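Side-chain contacts in 8-amino-8-demethylriboflavin N,N-dimethyltransferase (Streptomyces davawensis, PDB 4D7K), which transfers two methyl groups from S-adenosyl-L-methionine to 8-amino-8-demethyl-D-riboflavin, the last two steps in making the antibiotic roseoflavin: residues 191-194 with 195-199; 207-210 with 211-215; 219-223 with 224-228. All coordinates share one frame; numbering follows the deposited sequence.

Contact 1: 191-194 with 195-199; sequences QFLA and GVLTA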
loop_
_atom_site.group_PDB
_atom_site.type_symbol
_atom_site.label_atom_id
_atom_site.label_comp_id
_atom_site.label_asym_id
_atom_site.label_seq_id
_atom_site.Cartn_x
_atom_site.Cartn_y
_atom_site.Cartn_z
ATOM N N GLN A 191 5.813 -23.630 17.156
ATOM C CA GLN A 191 6.750 -22.982 16.240
ATOM C C GLN A 191 7.910 -22.306 16.967
ATOM O O GLN A 191 9.077 -22.590 16.691
ATOM C CB GLN A 191 6.007 -21.959 15.377
ATOM C CG GLN A 191 6.818 -21.357 14.240
ATOM C CD GLN A 191 6.014 -20.355 13.424
ATOM O OE1 GLN A 191 5.103 -19.709 13.940
ATOM N NE2 GLN A 191 6.342 -20.231 12.147
ATOM N N PHE A 192 7.586 -21.414 17.897
ATOM C CA PHE A 192 8.609 -20.715 18.668
ATOM C C PHE A 192 9.453 -21.680 19.493
ATOM O O PHE A 192 10.683 -21.628 19.462
ATOM C CB PHE A 192 7.975 -19.674 19.592
ATOM C CG PHE A 192 8.958 -19.005 20.510
ATOM C CD1 PHE A 192 9.837 -18.053 20.023
ATOM C CD2 PHE A 192 9.006 -19.331 21.853
ATOM C CE1 PHE A 192 10.746 -17.436 20.861
ATOM C CE2 PHE A 192 9.914 -18.717 22.696
ATOM C CZ PHE A 192 10.784 -17.769 22.200
ATOM N N LEU A 193 8.778 -22.553 20.235
ATOM C CA LEU A 193 9.440 -23.554 21.063
ATOM C C LEU A 193 10.415 -24.404 20.254
ATOM O O LEU A 193 11.506 -24.730 20.728
ATOM C CB LEU A 193 8.398 -24.450 21.736
ATOM C CG LEU A 193 8.897 -25.466 22.760
ATOM C CD1 LEU A 193 9.598 -24.753 23.899
ATOM C CD2 LEU A 193 7.736 -26.304 23.279
ATOM N N ALA A 194 10.018 -24.751 19.030
ATOM C CA ALA A 194 10.871 -25.530 18.131
ATOM C C ALA A 194 12.137 -24.766 17.754
ATOM O O ALA A 194 13.226 -25.341 17.704
ATOM C CB ALA A 194 10.106 -25.922 16.878
ATOM N N GLY A 195 11.988 -23.470 17.490
ATOM C CA GLY A 195 13.123 -22.624 17.155
ATOM C C GLY A 195 14.144 -22.543 18.279
ATOM O O GLY A 195 15.351 -22.626 18.050
ATOM N N VAL A 196 13.649 -22.381 19.503
ATOM C CA VAL A 196 14.502 -22.265 20.679
ATOM C C VAL A 196 15.225 -23.572 20.983
ATOM O O VAL A 196 16.409 -23.571 21.311
ATOM C CB VAL A 196 13.688 -21.834 21.915
ATOM C CG1 VAL A 196 14.584 -21.715 23.123
ATOM C CG2 VAL A 196 12.983 -20.514 21.652
ATOM N N LEU A 197 14.515 -24.690 20.864
ATOM C CA LEU A 197 15.111 -26.000 21.124
ATOM C C LEU A 197 16.181 -26.370 20.094
ATOM O O LEU A 197 17.059 -27.190 20.368
ATOM C CB LEU A 197 14.032 -27.083 21.161
ATOM C CG LEU A 197 13.521 -27.493 22.547
ATOM C CD1 LEU A 197 12.773 -26.357 23.217
ATOM C CD2 LEU A 197 12.643 -28.728 22.456
ATOM N N THR A 198 16.102 -25.772 18.911
ATOM C CA THR A 198 17.105 -26.005 17.879
ATOM C C THR A 198 18.339 -25.151 18.153
ATOM O O THR A 198 19.452 -25.516 17.782
ATOM C CB THR A 198 16.559 -25.692 16.471
ATOM O OG1 THR A 198 15.294 -26.341 16.293
ATOM C CG2 THR A 198 17.528 -26.171 15.393
ATOM N N ALA A 199 18.131 -24.017 18.816
ATOM C CA ALA A 199 19.228 -23.121 19.168
ATOM C C ALA A 199 19.927 -23.570 20.448
ATOM O O ALA A 199 21.099 -23.262 20.668
ATOM C CB ALA A 199 18.720 -21.697 19.317
#

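Contact 2: 207-210 with 211-215; sequences LVDG and PAVAA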
loop_
_atom_site.group_PDB
_atom_site.type_symbol
_atom_site.label_atom_id
_atom_site.label_comp_id
_atom_site.label_asym_id
_atom_site.label_seq_id
_atom_site.Cartn_x
_atom_site.Cartn_y
_atom_site.Cartn_z
ATOM N N LEU A 207 4.882 -27.598 25.905
ATOM C CA LEU A 207 3.932 -26.807 25.133
ATOM C C LEU A 207 2.557 -26.795 25.791
ATOM O O LEU A 207 1.903 -27.833 25.901
ATOM C CB LEU A 207 3.825 -27.346 23.709
ATOM C CG LEU A 207 2.793 -26.663 22.817
ATOM C CD1 LEU A 207 3.073 -25.173 22.762
ATOM C CD2 LEU A 207 2.817 -27.270 21.422
ATOM N N VAL A 208 2.124 -25.615 26.221
ATOM C CA VAL A 208 0.833 -25.461 26.883
ATOM C C VAL A 208 -0.147 -24.673 26.021
ATOM O O VAL A 208 0.079 -23.497 25.739
ATOM C CB VAL A 208 0.981 -24.751 28.239
ATOM C CG1 VAL A 208 -0.386 -24.473 28.842
ATOM C CG2 VAL A 208 1.832 -25.581 29.183
ATOM N N ASP A 209 -1.234 -25.318 25.608
ATOM C CA ASP A 209 -2.247 -24.652 24.796
ATOM C C ASP A 209 -3.572 -25.413 24.814
ATOM O O ASP A 209 -3.654 -26.532 25.324
ATOM C CB ASP A 209 -1.750 -24.482 23.355
ATOM C CG ASP A 209 -2.430 -23.330 22.632
ATOM O OD1 ASP A 209 -3.677 -23.266 22.651
ATOM O OD2 ASP A 209 -1.719 -22.482 22.052
ATOM N N GLY A 210 -4.608 -24.793 24.258
ATOM C CA GLY A 210 -5.930 -25.387 24.223
ATOM C C GLY A 210 -6.018 -26.538 23.244
ATOM O O GLY A 210 -5.053 -26.831 22.537
ATOM N N PRO A 211 -7.183 -27.198 23.196
ATOM C CA PRO A 211 -7.398 -28.372 22.345
ATOM C C PRO A 211 -7.621 -28.010 20.882
ATOM O O PRO A 211 -7.750 -28.902 20.044
ATOM C CB PRO A 211 -8.655 -29.007 22.944
ATOM C CG PRO A 211 -9.408 -27.851 23.506
ATOM C CD PRO A 211 -8.370 -26.880 24.010
ATOM N N ALA A 212 -7.665 -26.717 20.584
ATOM C CA ALA A 212 -7.890 -26.259 19.217
ATOM C C ALA A 212 -6.737 -26.644 18.287
ATOM O O ALA A 212 -6.933 -26.816 17.083
ATOM C CB ALA A 212 -8.101 -24.752 19.197
ATOM N N VAL A 213 -5.539 -26.787 18.847
ATOM C CA VAL A 213 -4.347 -27.037 18.042
ATOM C C VAL A 213 -3.554 -28.260 18.501
ATOM O O VAL A 213 -2.368 -28.384 18.198
ATOM C CB VAL A 213 -3.407 -25.816 18.058
ATOM C CG1 VAL A 213 -3.984 -24.689 17.216
ATOM C CG2 VAL A 213 -3.160 -25.361 19.489
ATOM N N ALA A 214 -4.214 -29.164 19.219
ATOM C CA ALA A 214 -3.553 -30.342 19.777
ATOM C C ALA A 214 -2.943 -31.235 18.698
ATOM O O ALA A 214 -1.778 -31.628 18.794
ATOM C CB ALA A 214 -4.534 -31.141 20.623
ATOM N N ALA A 215 -3.730 -31.554 17.675
ATOM C CA ALA A 215 -3.268 -32.423 16.595
ATOM C C ALA A 215 -2.248 -31.704 15.717
ATOM O O ALA A 215 -1.284 -32.308 15.245
ATOM C CB ALA A 215 -4.446 -32.911 15.757
#

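Contact 3: 219-223 with 224-228; sequences KFLAS and QNLTE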
loop_
_atom_site.group_PDB
_atom_site.type_symbol
_atom_site.label_atom_id
_atom_site.label_comp_id
_atom_site.label_asym_id
_atom_site.label_seq_id
_atom_site.Cartn_x
_atom_site.Cartn_y
_atom_site.Cartn_z
ATOM N N LYS A 219 1.782 -33.050 14.988
ATOM C CA LYS A 219 2.285 -33.268 13.638
ATOM C C LYS A 219 3.507 -32.397 13.360
ATOM O O LYS A 219 4.520 -32.892 12.865
ATOM C CB LYS A 219 1.189 -33.000 12.601
ATOM C CG LYS A 219 1.584 -33.377 11.180
ATOM C CD LYS A 219 0.460 -33.130 10.181
ATOM C CE LYS A 219 -0.675 -34.129 10.358
ATOM N NZ LYS A 219 -1.702 -34.024 9.280
ATOM N N PHE A 220 3.421 -31.109 13.685
ATOM C CA PHE A 220 4.544 -30.197 13.456
ATOM C C PHE A 220 5.793 -30.629 14.213
ATOM O O PHE A 220 6.896 -30.620 13.661
ATOM C CB PHE A 220 4.188 -28.763 13.852
ATOM C CG PHE A 220 5.369 -27.833 13.853
ATOM C CD1 PHE A 220 5.867 -27.327 12.662
ATOM C CD2 PHE A 220 5.995 -27.478 15.046
ATOM C CE1 PHE A 220 6.963 -26.478 12.656
ATOM C CE2 PHE A 220 7.090 -26.636 15.046
ATOM C CZ PHE A 220 7.574 -26.131 13.849
ATOM N N LEU A 221 5.618 -31.001 15.478
ATOM C CA LEU A 221 6.739 -31.462 16.291
ATOM C C LEU A 221 7.343 -32.743 15.727
ATOM O O LEU A 221 8.547 -32.971 15.846
ATOM C CB LEU A 221 6.301 -31.680 17.739
ATOM C CG LEU A 221 5.931 -30.425 18.532
ATOM C CD1 LEU A 221 5.476 -30.805 19.930
ATOM C CD2 LEU A 221 7.093 -29.451 18.590
ATOM N N ALA A 222 6.508 -33.581 15.117
ATOM C CA ALA A 222 6.992 -34.823 14.522
ATOM C C ALA A 222 7.793 -34.529 13.260
ATOM O O ALA A 222 8.780 -35.202 12.968
ATOM C CB ALA A 222 5.832 -35.762 14.214
ATOM N N SER A 223 7.365 -33.513 12.519
ATOM C CA SER A 223 8.066 -33.100 11.309
ATOM C C SER A 223 9.408 -32.452 11.642
ATOM O O SER A 223 10.241 -32.250 10.761
ATOM C CB SER A 223 7.209 -32.130 10.491
ATOM O OG SER A 223 7.217 -30.833 11.064
ATOM N N GLN A 224 9.605 -32.121 12.915
ATOM C CA GLN A 224 10.861 -31.537 13.380
ATOM C C GLN A 224 11.611 -32.498 14.303
ATOM O O GLN A 224 12.647 -32.142 14.865
ATOM C CB GLN A 224 10.605 -30.212 14.110
ATOM C CG GLN A 224 9.843 -29.167 13.301
ATOM C CD GLN A 224 10.659 -28.593 12.154
ATOM O OE1 GLN A 224 11.684 -27.942 12.368
ATOM N NE2 GLN A 224 10.206 -28.830 10.929
ATOM N N ASN A 225 11.085 -33.713 14.446
ATOM C CA ASN A 225 11.637 -34.710 15.363
ATOM C C ASN A 225 11.880 -34.149 16.766
ATOM O O ASN A 225 12.962 -34.305 17.330
ATOM C CB ASN A 225 12.940 -35.291 14.808
ATOM C CG ASN A 225 12.712 -36.207 13.622
ATOM O OD1 ASN A 225 12.428 -37.393 13.786
ATOM N ND2 ASN A 225 12.840 -35.662 12.420
ATOM N N LEU A 226 10.868 -33.493 17.318
ATOM C CA LEU A 226 10.968 -32.921 18.655
ATOM C C LEU A 226 9.989 -33.580 19.612
ATOM O O LEU A 226 9.765 -33.090 20.718
ATOM C CB LEU A 226 10.722 -31.419 18.608
ATOM C CG LEU A 226 11.821 -30.607 17.927
ATOM C CD1 LEU A 226 11.469 -29.138 17.963
ATOM C CD2 LEU A 226 13.159 -30.862 18.606
ATOM N N THR A 227 9.415 -34.697 19.177
ATOM C CA THR A 227 8.384 -35.400 19.933
ATOM C C THR A 227 8.884 -35.884 21.294
ATOM O O THR A 227 8.137 -35.892 22.273
ATOM C CB THR A 227 7.848 -36.596 19.123
ATOM O OG1 THR A 227 7.272 -36.117 17.901
ATOM C CG2 THR A 227 6.794 -37.370 19.911
ATOM N N GLU A 228 10.153 -36.265 21.361
ATOM C CA GLU A 228 10.709 -36.798 22.597
ATOM C C GLU A 228 11.268 -35.697 23.501
ATOM O O GLU A 228 11.639 -35.955 24.645
ATOM C CB GLU A 228 11.798 -37.825 22.284
ATOM C CG GLU A 228 11.785 -39.040 23.195
ATOM C CD GLU A 228 10.595 -39.955 22.945
ATOM O OE1 GLU A 228 9.924 -39.800 21.901
ATOM O OE2 GLU A 228 10.335 -40.834 23.795
#

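Contact 1: 191-194 with 195-199
The ring of Phe192 carries the CG2 methyl of Val196 on one face, 3.8 Å from the ring centroid and 20° off the normal, a CH-pi contact one helical turn along. The methyl is displaced toward the rim, and its nearest ring atom is CZ of Phe192, 3.6 Å from Val196 CG2. Phe192 swings CG anti to the backbone N (chi1 175°), while Val196 sets CG2 beside its own N, which brings that branch to the ring. The same phenyl also meets Asp184 of strand 181-185 and Val249 and Arg251 of strand 247-251, so a broad flat group suits a place where one side chain reaches two strands.

Leu193 and Leu197 repeat the one-turn spacing with branched aliphatic chains, the CD1 methyl of Leu193 lying 3.6 Å from CD1 of Leu197. Both side chains reach Val230 of strand 230-234. Helix 191-199, the crossover of the beta-alpha-beta unit 181-185, 191-199, 204-209 in this Rossmann-like methyltransferase domain, packs on the sheet through these side chains.

Backbone bonds from Gly195 N to Gln191 O, Val196 N to Phe192 O and Leu197 N to Leu193 O keep the turn regular. The next carbonyl is gripped twice: Ala194 O takes the N-H of Thr198 and also its hydroxyl, with OG1 of Thr198 2.7 Å from Ala194 O. The two donors arrive from opposite faces of the carbonyl plane. Thr198 places OG1 beside its backbone N (chi1 -49°), from where the hydroxyl folds back along the helix. The small Ala194 suits a side that meets the neighbouring helix. The chemistry thus divides by side: apolar methyls and a ring toward the sheet, and in the helix's last turn an exposed threonine whose hydroxyl is spent on the main chain.

Contact 2: 207-210 with 211-215
Asp209 and Val213 touch across the turn where strand 204-209 gives way to helix 214-223, a strand-to-helix connection of the Rossmann-like fold, and Gly210 and Pro211 form the bend between them. Gly210 is the residue most covered by the other segment. Its extended backbone carries the chain off the strand end, and it has no side chain at a place where one would run into CD of Pro211. The ring of Pro211 restrains phi at -78° and lies against Ile234 of the neighbouring strand 230-234. Proline fits here too because a turn residue ahead of a helix need not donate an N-H.

Val213 stands at the N-cap position. Its chi1 of -73° sets CG1 beside the backbone N and leaves CG2 between the backbone N and the carbonyl carbon, and this second branch turns to the carboxylate of Asp209. The contact is van der Waals in kind, a methyl set against an acid group. Asp209 is predicted to bind S-adenosyl-L-methionine, in keeping with an acidic residue at the end of the second strand in class I methyltransferases. Its OD2 accepts a hydrogen bond from Gly188 N, which constrains the carboxylate from the side of the first strand-helix loop. Across the turn, CG2 of Val213 lies 3.8 Å from CG of Asp209.

Contact 3: 219-223 with 224-228
Leu226 N and Asn225 N both turn back to the end of helix 214-223 and bind the carbonyls of its last turn. The bond from Leu226 N to Leu221 O is short and nearly straight, 2.8 Å with an N-H...O angle of 172°, and Gln224 N adds a weak bond to the same oxygen. Asn225 N donates to Ala222 O at 3.1 Å, but sits well above the carbonyl plane, so this bond does not use a lone-pair direction. The hydroxyl of Ser223 folds back to Phe220 O, with OG of Ser223 2.6 Å from that oxygen. Its chi1 of 77° places OG between the backbone N and the carbonyl carbon, where a short polar side chain can occupy an acceptor of the preceding turn.

The two returning N-H groups and the positive phi of Asn225 make a Schellman motif, the C-terminal close of the helix. Asparagine suits this residue because it tolerates left-handed backbone angles better than most residues with a side chain.

Beyond these polar bonds, Gln224 bends at chi2 and lays its aliphatic CG over one face of the Phe220 ring, 4.0 Å from the centroid and offset toward the rim. This CG makes the CH-pi contact, while the amide plane runs nearly parallel to the ring (6°). Leucines fill the buried side: Leu226 CB lies 4.1 Å from Leu221 CD2, their side chains crossing at about a right angle. Leu221 continues onto Val230 and Val232 of strand 230-234, while Phe220 and Leu226 both meet the neighbouring helix 191-199.

Contact 1 and contact 3 pack against each other: Ala194 CB of the first lies 3.6 Å from Phe220 CE2 and 3.7 Å from Leu226 CD1 of the third. Contact 1 is the more deeply set, a helix whose apolar side is buried against the sheet; contact 3 buries its two leucines but is otherwise largely exposed, and contact 2 is a surface turn. Contacts 2 and 3 share helix 214-223, one leading into its start and the other closing its end. Backbone hydrogen bonds cross contacts 1 and 3, each with a CH-pi contact. In contact 2 the side chains meet by van der Waals touch, with no backbone hydrogen bond between the segments, and it includes Asp209 of the predicted cofactor site.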